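Local coordinates for protein CocE/NonD family hydrolase (Staphylococcus aureus subsp. aureus COL, PDB 3III) that probably hydrolyses ester or amide bonds as a serine hydrolase of the CocE/NonD family, though its natural substrate is not established, at residues A[160-166]-A[316-322]; A[205-209]-A[456-461]; A[231-235]-A[247-251]; A[430-434]-A[501-505]. All blocks are in the same frame, centred on the assembly; numbering follows the deposited sequence.

Contact 1: A[160-166]-A[316-322]; sequences NGNIGTN and FDFYLKE
N160 and N162 reach across to L320 and grip its carbonyl oxygen from opposite faces of the carbonyl plane. N160 ND2 donates to L320 O at 3.1 Å with the acceptor close to its own amide plane, while N162 ND2 donates to L320 O at 2.9 Å, almost straight at 170° but from above the carbonyl plane. The second N-H of N162 serves E322: ND2 lies 2.9 Å from E322 OE2 and meets it on the anti side, the two side chains crossing at about a right angle with amide and carboxylate nearly coplanar. N160 is held for this by an Asx turn, its OD1 accepting from N162 N at 2.9 Å. Further along, G164 has no side chain, and its backbone is met directly by L320 CD1 and CD2 and by F316 CZ. The F316 ring comes edge-on to T165 O, CZ 3.4 Å from that oxygen, and stands nearly perpendicular to the N166 amide, which is held from outside the pair by Y303 OH at OD1 and Q312 OE1 at ND2. Helix 306-319 thus lies close on strand 162-168, the helix-on-sheet packing of an alpha/beta-hydrolase core.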
loop_
_atom_site.group_PDB
_atom_site.type_symbol
_atom_site.label_atom_id
_atom_site.label_comp_id
_atom_site.label_asym_id
_atom_site.label_seq_id
_atom_site.Cartn_x
_atom_site.Cartn_y
_atom_site.Cartn_z
ATOM N N ASN A 160 0.596 30.164 -5.112
ATOM C CA ASN A 160 1.906 30.683 -4.734
ATOM C C ASN A 160 3.048 29.988 -5.455
ATOM O O ASN A 160 4.209 30.233 -5.129
ATOM C CB ASN A 160 2.135 30.678 -3.206
ATOM C CG ASN A 160 2.501 29.262 -2.637
ATOM O OD1 ASN A 160 2.472 28.264 -3.346
ATOM N ND2 ASN A 160 2.828 29.203 -1.363
ATOM N N GLY A 161 2.714 29.083 -6.382
ATOM C CA GLY A 161 3.736 28.395 -7.178
ATOM C C GLY A 161 4.175 27.029 -6.639
ATOM O O GLY A 161 4.864 26.300 -7.343
ATOM N N ASN A 162 3.814 26.698 -5.401
ATOM C CA ASN A 162 4.224 25.480 -4.736
ATOM C C ASN A 162 3.037 24.505 -4.650
ATOM O O ASN A 162 2.029 24.748 -3.927
ATOM C CB ASN A 162 4.743 25.749 -3.302
ATOM C CG ASN A 162 5.929 26.679 -3.274
ATOM O OD1 ASN A 162 6.580 26.870 -4.294
ATOM N ND2 ASN A 162 6.211 27.282 -2.108
ATOM N N ILE A 163 3.186 23.390 -5.363
ATOM C CA ILE A 163 2.203 22.332 -5.348
ATOM C C ILE A 163 2.747 21.138 -4.550
ATOM O O ILE A 163 3.905 20.717 -4.707
ATOM C CB ILE A 163 1.863 21.855 -6.751
ATOM C CG1 ILE A 163 1.590 23.005 -7.765
ATOM C CG2 ILE A 163 0.837 20.699 -6.686
ATOM C CD1 ILE A 163 0.817 24.171 -7.395
ATOM N N GLY A 164 1.913 20.623 -3.685
ATOM C CA GLY A 164 2.174 19.406 -2.954
ATOM C C GLY A 164 1.024 18.421 -3.226
ATOM O O GLY A 164 -0.190 18.755 -3.127
ATOM N N THR A 165 1.374 17.181 -3.500
ATOM C CA THR A 165 0.370 16.146 -3.709
ATOM C C THR A 165 0.137 15.316 -2.475
ATOM O O THR A 165 1.025 15.189 -1.611
ATOM C CB THR A 165 0.746 15.254 -4.887
ATOM O OG1 THR A 165 2.043 14.714 -4.671
ATOM C CG2 THR A 165 0.708 16.036 -6.239
ATOM N N ASN A 166 -1.080 14.768 -2.354
ATOM C CA ASN A 166 -1.480 14.128 -1.108
ATOM C C ASN A 166 -2.665 13.238 -1.348
ATOM O O ASN A 166 -3.585 13.630 -2.067
ATOM C CB ASN A 166 -1.891 15.236 -0.128
ATOM C CG ASN A 166 -2.128 14.770 1.287
ATOM O OD1 ASN A 166 -2.179 13.579 1.603
ATOM N ND2 ASN A 166 -2.316 15.760 2.194
ATOM N N PHE A 316 3.715 20.160 5.008
ATOM C CA PHE A 316 3.352 21.093 3.934
ATOM C C PHE A 316 3.581 22.565 4.315
ATOM O O PHE A 316 3.883 23.349 3.448
ATOM C CB PHE A 316 1.910 20.892 3.467
ATOM C CG PHE A 316 1.712 19.810 2.406
ATOM C CD1 PHE A 316 2.752 19.117 1.828
ATOM C CD2 PHE A 316 0.403 19.483 2.007
ATOM C CE1 PHE A 316 2.513 18.119 0.847
ATOM C CE2 PHE A 316 0.156 18.577 1.006
ATOM C CZ PHE A 316 1.226 17.860 0.430
ATOM N N ASP A 317 3.417 22.936 5.586
ATOM C CA ASP A 317 3.701 24.300 5.993
ATOM C C ASP A 317 5.194 24.560 5.776
ATOM O O ASP A 317 5.600 25.671 5.340
ATOM C CB ASP A 317 3.396 24.539 7.478
ATOM C CG ASP A 317 1.916 24.622 7.808
ATOM O OD1 ASP A 317 1.048 24.757 6.905
ATOM O OD2 ASP A 317 1.662 24.596 9.020
ATOM N N PHE A 318 6.027 23.543 6.042
ATOM C CA PHE A 318 7.478 23.727 5.773
ATOM C C PHE A 318 7.754 23.846 4.277
ATOM O O PHE A 318 8.471 24.746 3.861
ATOM C CB PHE A 318 8.283 22.583 6.377
ATOM C CG PHE A 318 9.760 22.801 6.375
ATOM C CD1 PHE A 318 10.375 23.414 7.444
ATOM C CD2 PHE A 318 10.542 22.374 5.310
ATOM C CE1 PHE A 318 11.795 23.650 7.460
ATOM C CE2 PHE A 318 11.955 22.568 5.334
ATOM C CZ PHE A 318 12.558 23.197 6.414
ATOM N N TYR A 319 7.238 22.911 3.469
ATOM C CA TYR A 319 7.621 22.823 2.049
ATOM C C TYR A 319 6.795 23.699 1.111
ATOM O O TYR A 319 7.342 24.168 0.118
ATOM C CB TYR A 319 7.719 21.345 1.531
ATOM C CG TYR A 319 8.902 20.651 2.123
ATOM C CD1 TYR A 319 10.193 21.004 1.762
ATOM C CD2 TYR A 319 8.738 19.741 3.148
ATOM C CE1 TYR A 319 11.276 20.432 2.359
ATOM C CE2 TYR A 319 9.808 19.160 3.750
ATOM C CZ TYR A 319 11.088 19.509 3.364
ATOM O OH TYR A 319 12.187 18.983 4.014
ATOM N N LEU A 320 5.497 23.875 1.379
ATOM C CA LEU A 320 4.651 24.641 0.491
ATOM C C LEU A 320 4.479 26.088 0.953
ATOM O O LEU A 320 4.355 26.970 0.112
ATOM C CB LEU A 320 3.286 23.994 0.341
ATOM C CG LEU A 320 3.272 22.533 -0.105
ATOM C CD1 LEU A 320 1.767 22.009 -0.324
ATOM C CD2 LEU A 320 4.067 22.352 -1.431
ATOM N N LYS A 321 4.451 26.337 2.272
ATOM C CA LYS A 321 4.370 27.717 2.769
ATOM C C LYS A 321 5.761 28.280 3.015
ATOM O O LYS A 321 5.900 29.485 3.221
ATOM C CB LYS A 321 3.539 27.825 4.064
ATOM C CG LYS A 321 2.055 27.581 3.834
ATOM C CD LYS A 321 1.221 27.877 5.035
ATOM C CE LYS A 321 -0.278 27.805 4.703
ATOM N NZ LYS A 321 -1.131 28.148 5.864
ATOM N N GLU A 322 6.788 27.426 2.984
ATOM C CA GLU A 322 8.149 27.852 3.289
ATOM C C GLU A 322 8.300 28.489 4.660
ATOM O O GLU A 322 9.009 29.454 4.854
ATOM C CB GLU A 322 8.712 28.738 2.167
ATOM C CG GLU A 322 8.593 28.025 0.828
ATOM C CD GLU A 322 9.201 28.736 -0.361
ATOM O OE1 GLU A 322 10.128 29.527 -0.201
ATOM O OE2 GLU A 322 8.809 28.439 -1.482
#

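Contact 2: A[205-209]-A[456-461]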
loop_
_atom_site.group_PDB
_atom_site.type_symbol
_atom_site.label_atom_id
_atom_site.label_comp_id
_atom_site.label_asym_id
_atom_site.label_seq_id
_atom_site.Cartn_x
_atom_site.Cartn_y
_atom_site.Cartn_z
ATOM N N HIS A 205 1.037 -12.083 -6.725
ATOM C CA HIS A 205 1.875 -12.155 -5.531
ATOM C C HIS A 205 2.847 -13.287 -5.688
ATOM O O HIS A 205 2.448 -14.429 -5.783
ATOM C CB HIS A 205 1.018 -12.352 -4.301
ATOM C CG HIS A 205 0.057 -11.255 -4.087
ATOM N ND1 HIS A 205 -1.292 -11.409 -4.300
ATOM C CD2 HIS A 205 0.245 -9.959 -3.735
ATOM C CE1 HIS A 205 -1.899 -10.261 -4.059
ATOM N NE2 HIS A 205 -0.994 -9.372 -3.703
ATOM N N GLY A 206 4.145 -12.962 -5.754
ATOM C CA GLY A 206 5.127 -14.030 -5.992
ATOM C C GLY A 206 4.898 -14.764 -7.285
ATOM O O GLY A 206 5.282 -15.923 -7.431
ATOM N N GLY A 207 4.301 -14.083 -8.272
ATOM C CA GLY A 207 3.955 -14.774 -9.498
ATOM C C GLY A 207 2.577 -15.445 -9.516
ATOM O O GLY A 207 2.152 -15.968 -10.575
ATOM N N ILE A 208 1.879 -15.493 -8.377
ATOM C CA ILE A 208 0.548 -16.171 -8.330
ATOM C C ILE A 208 -0.492 -15.059 -8.597
ATOM O O ILE A 208 -0.551 -14.103 -7.813
ATOM C CB ILE A 208 0.258 -16.812 -6.937
ATOM C CG1 ILE A 208 1.416 -17.683 -6.451
ATOM C CG2 ILE A 208 -1.093 -17.618 -6.943
ATOM C CD1 ILE A 208 1.224 -18.226 -4.963
ATOM N N PRO A 209 -1.356 -15.200 -9.626
ATOM C CA PRO A 209 -2.310 -14.158 -9.964
ATOM C C PRO A 209 -3.364 -13.903 -8.899
ATOM O O PRO A 209 -3.909 -14.842 -8.329
ATOM C CB PRO A 209 -2.947 -14.627 -11.268
ATOM C CG PRO A 209 -2.666 -16.035 -11.354
ATOM C CD PRO A 209 -1.507 -16.386 -10.461
ATOM N N TRP A 456 4.068 -14.985 -0.535
ATOM C CA TRP A 456 3.671 -15.957 -1.567
ATOM C C TRP A 456 4.778 -16.237 -2.570
ATOM O O TRP A 456 5.564 -15.342 -2.918
ATOM C CB TRP A 456 2.510 -15.406 -2.374
ATOM C CG TRP A 456 1.280 -15.031 -1.625
ATOM C CD1 TRP A 456 0.144 -15.795 -1.488
ATOM C CD2 TRP A 456 0.989 -13.778 -1.021
ATOM N NE1 TRP A 456 -0.797 -15.116 -0.782
ATOM C CE2 TRP A 456 -0.325 -13.864 -0.498
ATOM C CE3 TRP A 456 1.707 -12.590 -0.859
ATOM C CZ2 TRP A 456 -0.936 -12.796 0.191
ATOM C CZ3 TRP A 456 1.123 -11.555 -0.162
ATOM C CH2 TRP A 456 -0.212 -11.671 0.349
ATOM N N LEU A 457 4.827 -17.445 -3.115
ATOM C CA LEU A 457 5.688 -17.677 -4.260
ATOM C C LEU A 457 5.209 -18.843 -5.138
ATOM O O LEU A 457 4.921 -19.893 -4.643
ATOM C CB LEU A 457 7.102 -18.002 -3.796
ATOM C CG LEU A 457 8.151 -18.185 -4.916
ATOM C CD1 LEU A 457 8.399 -16.829 -5.655
ATOM C CD2 LEU A 457 9.462 -18.799 -4.359
ATOM N N ARG A 458 5.208 -18.633 -6.442
ATOM C CA ARG A 458 5.064 -19.705 -7.418
ATOM C C ARG A 458 6.493 -20.171 -7.720
ATOM O O ARG A 458 7.398 -19.392 -8.102
ATOM C CB ARG A 458 4.297 -19.200 -8.636
ATOM C CG ARG A 458 4.128 -20.240 -9.760
ATOM C CD ARG A 458 3.069 -19.801 -10.745
ATOM N NE ARG A 458 1.732 -19.979 -10.187
ATOM C CZ ARG A 458 0.605 -19.700 -10.812
ATOM N NH1 ARG A 458 0.596 -19.215 -12.039
ATOM N NH2 ARG A 458 -0.538 -19.895 -10.187
ATOM N N VAL A 459 6.737 -21.443 -7.445
ATOM C CA VAL A 459 8.108 -21.964 -7.434
ATOM C C VAL A 459 8.790 -21.903 -8.811
ATOM O O VAL A 459 9.995 -21.699 -8.901
ATOM C CB VAL A 459 8.129 -23.376 -6.750
ATOM C CG1 VAL A 459 9.487 -24.086 -6.886
ATOM C CG2 VAL A 459 7.715 -23.206 -5.262
ATOM N N SER A 460 8.037 -22.030 -9.900
ATOM C CA SER A 460 8.634 -21.808 -11.233
ATOM C C SER A 460 9.182 -20.358 -11.405
ATOM O O SER A 460 10.026 -20.107 -12.259
ATOM C CB SER A 460 7.659 -22.137 -12.360
ATOM O OG SER A 460 6.601 -21.226 -12.361
ATOM N N HIS A 461 8.765 -19.451 -10.528
ATOM C CA HIS A 461 9.261 -18.063 -10.523
ATOM C C HIS A 461 10.349 -17.780 -9.495
ATOM O O HIS A 461 10.650 -16.609 -9.185
ATOM C CB HIS A 461 8.073 -17.145 -10.242
ATOM C CG HIS A 461 7.099 -17.072 -11.373
ATOM N ND1 HIS A 461 6.579 -15.876 -11.848
ATOM C CD2 HIS A 461 6.573 -18.046 -12.149
ATOM C CE1 HIS A 461 5.750 -16.128 -12.845
ATOM N NE2 HIS A 461 5.733 -17.438 -13.055
#
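H205 and W456 stack face to face, the histidine ring lying 4.4 Å (centroid to centroid) from the six-membered ring of the indole with the planes 29° apart. The two side chains run side by side in the same direction, each with CG anti to its carbonyl carbon, and H205 CB rests over the indole face, 3.5 Å from W456 CE3. Both ring nitrogens of H205 are engaged, ND1 with H533 and NE2 with the carbonyl of G272, which would fix the rotation of the ring; W456 NE1 is tied to E517.

Beyond the stack the 205-209 segment forms a type I' beta turn, the tight connection of a two-residue beta hairpin, with G206 and G207 at its corners. This hairpin of the catalytic domain abuts the end of strand 447-458 in the C-terminal beta domain. G206 O accepts from R458 N at 2.9 Å in a nearly straight bond, and G206 CA makes a CA-H...O contact of 3.4 Å with W456 O. At G207 the backbone comes up against H461, its CA 3.7 Å from H461 ND1; that imidazole is held by H478 at ND1 and E481 at NE2.

I208 directs CD1 to W456 CB at 4.0 Å and lays CG1 beside R458 CB. R458 leaves its backbone extended, then bends at chi3 (-75°), which brings the guanidinium alongside the turn: G207 O and I208 CA lie over one of its faces, and P209 CD is 3.7 Å from R458 NH2. Its NE forms a salt bridge with D424 of the adjacent strand.

Contact 3: A[231-235]-A[247-251]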
loop_
_atom_site.group_PDB
_atom_site.type_symbol
_atom_site.label_atom_id
_atom_site.label_comp_id
_atom_site.label_asym_id
_atom_site.label_seq_id
_atom_site.Cartn_x
_atom_site.Cartn_y
_atom_site.Cartn_z
ATOM N N ILE A 231 -11.073 2.140 -21.934
ATOM C CA ILE A 231 -10.532 1.781 -20.610
ATOM C C ILE A 231 -9.657 0.535 -20.852
ATOM O O ILE A 231 -10.081 -0.422 -21.510
ATOM C CB ILE A 231 -11.665 1.467 -19.556
ATOM C CG1 ILE A 231 -12.527 2.687 -19.269
ATOM C CG2 ILE A 231 -11.071 0.970 -18.171
ATOM C CD1 ILE A 231 -13.793 2.376 -18.400
ATOM N N GLU A 232 -8.445 0.534 -20.325
ATOM C CA GLU A 232 -7.507 -0.554 -20.545
ATOM C C GLU A 232 -8.036 -1.820 -19.884
ATOM O O GLU A 232 -8.429 -1.783 -18.737
ATOM C CB GLU A 232 -6.144 -0.190 -19.990
ATOM C CG GLU A 232 -5.097 -1.265 -20.118
ATOM C CD GLU A 232 -3.731 -0.842 -19.562
ATOM O OE1 GLU A 232 -3.683 0.153 -18.822
ATOM O OE2 GLU A 232 -2.725 -1.561 -19.857
ATOM N N ASP A 233 -7.990 -2.947 -20.595
ATOM C CA ASP A 233 -8.499 -4.213 -20.073
ATOM C C ASP A 233 -7.405 -4.925 -19.267
ATOM O O ASP A 233 -6.639 -5.766 -19.778
ATOM C CB ASP A 233 -8.992 -5.104 -21.211
ATOM C CG ASP A 233 -9.614 -6.391 -20.714
ATOM O OD1 ASP A 233 -9.489 -6.773 -19.530
ATOM O OD2 ASP A 233 -10.210 -7.043 -21.549
ATOM N N LEU A 234 -7.370 -4.612 -17.989
ATOM C CA LEU A 234 -6.337 -5.122 -17.118
ATOM C C LEU A 234 -6.623 -6.542 -16.693
ATOM O O LEU A 234 -5.740 -7.196 -16.249
ATOM C CB LEU A 234 -6.132 -4.199 -15.898
ATOM C CG LEU A 234 -5.322 -2.932 -16.168
ATOM C CD1 LEU A 234 -5.512 -1.919 -14.997
ATOM C CD2 LEU A 234 -3.844 -3.242 -16.472
ATOM N N ILE A 235 -7.849 -7.025 -16.867
ATOM C CA ILE A 235 -8.156 -8.445 -16.635
ATOM C C ILE A 235 -7.370 -9.267 -17.701
ATOM O O ILE A 235 -6.634 -10.214 -17.406
ATOM C CB ILE A 235 -9.669 -8.698 -16.727
ATOM C CG1 ILE A 235 -10.424 -7.961 -15.600
ATOM C CG2 ILE A 235 -9.990 -10.164 -16.634
ATOM C CD1 ILE A 235 -10.002 -8.422 -14.234
ATOM N N PHE A 247 5.650 -5.228 -20.894
ATOM C CA PHE A 247 4.373 -4.667 -20.416
ATOM C C PHE A 247 4.409 -4.244 -18.943
ATOM O O PHE A 247 4.121 -3.065 -18.609
ATOM C CB PHE A 247 3.223 -5.662 -20.642
ATOM C CG PHE A 247 1.909 -5.148 -20.136
ATOM C CD1 PHE A 247 1.128 -4.321 -20.939
ATOM C CD2 PHE A 247 1.486 -5.431 -18.844
ATOM C CE1 PHE A 247 -0.059 -3.815 -20.473
ATOM C CE2 PHE A 247 0.302 -4.923 -18.367
ATOM C CZ PHE A 247 -0.478 -4.110 -19.189
ATOM N N TRP A 248 4.747 -5.181 -18.070
ATOM C CA TRP A 248 4.762 -4.907 -16.639
ATOM C C TRP A 248 5.914 -4.017 -16.196
ATOM O O TRP A 248 5.763 -3.309 -15.205
ATOM C CB TRP A 248 4.756 -6.196 -15.803
ATOM C CG TRP A 248 3.422 -6.928 -15.819
ATOM C CD1 TRP A 248 3.179 -8.191 -16.290
ATOM C CD2 TRP A 248 2.157 -6.415 -15.418
ATOM N NE1 TRP A 248 1.856 -8.516 -16.102
ATOM C CE2 TRP A 248 1.212 -7.436 -15.587
ATOM C CE3 TRP A 248 1.735 -5.206 -14.851
ATOM C CZ2 TRP A 248 -0.159 -7.268 -15.249
ATOM C CZ3 TRP A 248 0.391 -5.046 -14.537
ATOM C CH2 TRP A 248 -0.538 -6.058 -14.777
ATOM N N LYS A 249 7.062 -4.058 -16.901
ATOM C CA LYS A 249 8.160 -3.145 -16.575
ATOM C C LYS A 249 7.740 -1.685 -16.713
ATOM O O LYS A 249 8.207 -0.838 -15.976
ATOM C CB LYS A 249 9.413 -3.436 -17.435
ATOM C CG LYS A 249 10.118 -4.756 -17.056
ATOM C CD LYS A 249 11.183 -5.231 -18.064
ATOM C CE LYS A 249 11.790 -6.545 -17.597
ATOM N NZ LYS A 249 12.865 -6.970 -18.501
ATOM N N GLN A 250 6.844 -1.388 -17.647
ATOM C CA GLN A 250 6.289 -0.035 -17.787
ATOM C C GLN A 250 5.312 0.336 -16.675
ATOM O O GLN A 250 4.873 1.515 -16.610
ATOM C CB GLN A 250 5.571 0.101 -19.117
ATOM C CG GLN A 250 6.505 -0.010 -20.286
ATOM C CD GLN A 250 5.765 0.060 -21.574
ATOM O OE1 GLN A 250 5.173 1.085 -21.897
ATOM N NE2 GLN A 250 5.794 -1.022 -22.348
ATOM N N ARG A 251 4.992 -0.622 -15.785
ATOM C CA ARG A 251 4.115 -0.365 -14.624
ATOM C C ARG A 251 4.825 -0.500 -13.265
ATOM O O ARG A 251 4.179 -0.635 -12.201
ATOM C CB ARG A 251 2.850 -1.228 -14.644
ATOM C CG ARG A 251 2.084 -1.267 -15.985
ATOM C CD ARG A 251 1.567 0.095 -16.380
ATOM N NE ARG A 251 0.138 0.294 -16.117
ATOM C CZ ARG A 251 -0.845 -0.094 -16.935
ATOM N NH1 ARG A 251 -0.559 -0.782 -18.062
ATOM N NH2 ARG A 251 -2.110 0.156 -16.629
#
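The carboxylate of E232 and the guanidinium of R251 meet edge to edge, their planes 25° apart, in an end-on bidentate salt bridge. R251 NH1 lies 2.9 Å from E232 OE2 in a practically straight bond at the syn lone pair, within the guanidinium plane. R251 NH2 is 2.7 Å from E232 OE1, also on the syn side but 33° out of the carboxylate plane. The F247 ring turns its edge to the same acid, CZ standing 3.5 Å from E232 OE2 with the two planes steeply inclined; L234 CD2 touches that edge at 4.4 Å from F247 CZ, while the ring itself stacks on H241. Its edge also meets W248, whose ring carries F247 CE2 over one face. L234 CD2 also packs 3.8 Å from R251 NH2. E232 arrives fully extended, whereas R251 bends at chi2 and chi3 to present its two terminal nitrogens. S136 OG also bonds E232 OE1, and the P137 carbonyl accepts from R251 NH2. The bridge thus joins the loop leading into helix 234-240 to R251 beyond helix 246-249, with the 135-137 loop alongside and helices 198-203 and 213-224 flanking it through W248, R251 and L234.

Contact 4: A[430-434]-A[501-505]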
loop_
_atom_site.group_PDB
_atom_site.type_symbol
_atom_site.label_atom_id
_atom_site.label_comp_id
_atom_site.label_asym_id
_atom_site.label_seq_id
_atom_site.Cartn_x
_atom_site.Cartn_y
_atom_site.Cartn_z
ATOM N N LYS A 430 2.745 -16.028 12.229
ATOM C CA LYS A 430 1.698 -15.814 13.263
ATOM C C LYS A 430 2.402 -15.612 14.616
ATOM O O LYS A 430 3.544 -16.066 14.810
ATOM C CB LYS A 430 0.763 -17.032 13.369
ATOM C CG LYS A 430 -0.016 -17.324 12.136
ATOM C CD LYS A 430 -0.944 -18.505 12.242
ATOM C CE LYS A 430 -1.836 -18.560 10.994
ATOM N NZ LYS A 430 -2.803 -17.414 10.889
ATOM N N LYS A 431 1.707 -14.942 15.532
ATOM C CA LYS A 431 2.119 -14.815 16.912
ATOM C C LYS A 431 1.102 -15.528 17.735
ATOM O O LYS A 431 -0.117 -15.358 17.474
ATOM C CB LYS A 431 2.153 -13.363 17.367
ATOM C CG LYS A 431 2.663 -13.280 18.846
ATOM C CD LYS A 431 3.071 -11.899 19.288
ATOM C CE LYS A 431 2.053 -11.178 20.109
ATOM N NZ LYS A 431 2.575 -10.053 20.925
ATOM N N LEU A 432 1.579 -16.340 18.697
ATOM C CA LEU A 432 0.730 -17.062 19.591
ATOM C C LEU A 432 1.042 -16.561 21.004
ATOM O O LEU A 432 2.216 -16.358 21.348
ATOM C CB LEU A 432 0.956 -18.572 19.522
ATOM C CG LEU A 432 1.074 -19.290 18.180
ATOM C CD1 LEU A 432 1.161 -20.809 18.431
ATOM C CD2 LEU A 432 -0.136 -18.952 17.336
ATOM N N ASP A 433 -0.003 -16.347 21.799
ATOM C CA ASP A 433 0.192 -15.693 23.094
ATOM C C ASP A 433 0.689 -16.772 24.053
ATOM O O ASP A 433 0.896 -17.903 23.630
ATOM C CB ASP A 433 -1.062 -14.966 23.615
ATOM C CG ASP A 433 -2.250 -15.860 23.776
ATOM O OD1 ASP A 433 -2.091 -17.091 23.975
ATOM O OD2 ASP A 433 -3.377 -15.312 23.706
ATOM N N ARG A 434 0.869 -16.417 25.322
ATOM C CA ARG A 434 1.369 -17.355 26.313
ATOM C C ARG A 434 0.412 -18.502 26.611
ATOM O O ARG A 434 0.825 -19.460 27.190
ATOM C CB ARG A 434 1.704 -16.650 27.593
ATOM C CG ARG A 434 2.849 -15.686 27.464
ATOM C CD ARG A 434 2.731 -14.612 28.529
ATOM N NE ARG A 434 3.971 -13.841 28.590
ATOM C CZ ARG A 434 4.045 -12.604 29.011
ATOM N NH1 ARG A 434 2.947 -11.977 29.429
ATOM N NH2 ARG A 434 5.212 -11.994 29.021
ATOM N N THR A 501 6.441 -6.046 15.088
ATOM C CA THR A 501 5.731 -6.808 16.103
ATOM C C THR A 501 6.621 -7.117 17.278
ATOM O O THR A 501 7.813 -7.429 17.077
ATOM C CB THR A 501 5.229 -8.160 15.477
ATOM O OG1 THR A 501 4.808 -7.902 14.134
ATOM C CG2 THR A 501 4.064 -8.814 16.300
ATOM N N LEU A 502 6.066 -6.993 18.483
ATOM C CA LEU A 502 6.691 -7.443 19.725
ATOM C C LEU A 502 6.291 -8.888 19.969
ATOM O O LEU A 502 5.072 -9.229 19.868
ATOM C CB LEU A 502 6.138 -6.643 20.915
ATOM C CG LEU A 502 6.540 -6.987 22.345
ATOM C CD1 LEU A 502 8.076 -6.856 22.514
ATOM C CD2 LEU A 502 5.747 -5.998 23.279
ATOM N N PHE A 503 7.278 -9.720 20.314
ATOM C CA PHE A 503 7.011 -11.053 20.844
ATOM C C PHE A 503 7.519 -11.006 22.263
ATOM O O PHE A 503 8.723 -10.861 22.481
ATOM C CB PHE A 503 7.740 -12.149 19.991
ATOM C CG PHE A 503 7.209 -12.283 18.610
ATOM C CD1 PHE A 503 6.300 -13.298 18.287
ATOM C CD2 PHE A 503 7.527 -11.357 17.634
ATOM C CE1 PHE A 503 5.782 -13.408 17.020
ATOM C CE2 PHE A 503 6.988 -11.456 16.349
ATOM C CZ PHE A 503 6.116 -12.461 16.043
ATOM N N LYS A 504 6.617 -11.027 23.243
ATOM C CA LYS A 504 7.010 -11.003 24.647
ATOM C C LYS A 504 7.581 -12.336 25.070
ATOM O O LYS A 504 7.304 -13.343 24.470
ATOM C CB LYS A 504 5.824 -10.666 25.560
ATOM C CG LYS A 504 5.153 -9.278 25.312
ATOM C CD LYS A 504 3.869 -9.199 26.194
ATOM C CE LYS A 504 3.353 -7.783 26.356
ATOM N NZ LYS A 504 2.227 -7.760 27.377
ATOM N N GLN A 505 8.377 -12.338 26.141
ATOM C CA GLN A 505 8.869 -13.559 26.730
ATOM C C GLN A 505 7.708 -14.494 26.934
ATOM O O GLN A 505 6.693 -14.091 27.524
ATOM C CB GLN A 505 9.494 -13.250 28.127
ATOM C CG GLN A 505 9.862 -14.529 28.892
ATOM C CD GLN A 505 10.427 -14.192 30.260
ATOM O OE1 GLN A 505 10.084 -13.145 30.857
ATOM N NE2 GLN A 505 11.276 -15.074 30.776
#
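Two strands from different sheets of the C-terminal beta domain, 424-432 and 490-503, come together near their C-terminal ends, where K431 packs against F503. The axes of the short segments 430-432 and 501-503 approach to 8.9 Å at an angle of 36°, too far for backbone pairing, and side chains carry the contact. K431 leaves its strand with CG anti to the backbone N (chi1 -178°), and its aliphatic part slides past F503 in the opposite direction: CG is 3.6 Å from F503 CE1, CD makes an off-centre CH-pi contact 4.1 Å from the ring centroid, and T501 CG2 adds a looser contact to K431 CD. A bend at chi3 then carries the ammonium group to the neighbouring backbone, where K431 NZ donates to L502 O at 2.8 Å. E507 and D339 give the same nitrogen two salt bridges, so the buried lysine probably keeps its charge.

Such packing of one sheet on another is consistent with the jelly-roll-like beta sandwich of this family's C-terminal domains.

Past the strand ends, R434 reaches out from the loop and takes one carbonyl side-on with two nitrogens. R434 NE lies 2.9 Å from Q505 O, nearly in line with the C=O bond, and R434 NH2 is 3.0 Å from that same Q505 O, in the carbonyl plane; the oxygen also lies close to the guanidinium plane. The arginine is extended from CG to NE and crosses K504 at about a right angle, NH2 being 3.8 Å from K504 CB.

In the fold
Contacts 1 and 2 are the buried ones, whereas contacts 3 and 4 are only partly covered. Contact 1 belongs to the central sheet of the catalytic domain and contact 3 to the short helices outside it; their nearest atoms are about 17 Å apart. Contact 2 joins the catalytic and C-terminal domains, and contact 4 lies wholly within the C-terminal one. Contacts 2 and 4 use neighbouring strands of one sheet, 447-458 and 424-432, though their centres are 28 Å apart. Chemistry follows place: asparagine amides gripping a single carbonyl in contact 1, ring stacking and glycine backbone in contact 2, an ion pair in contact 3, and cationic side chains reaching carbonyls in contact 4.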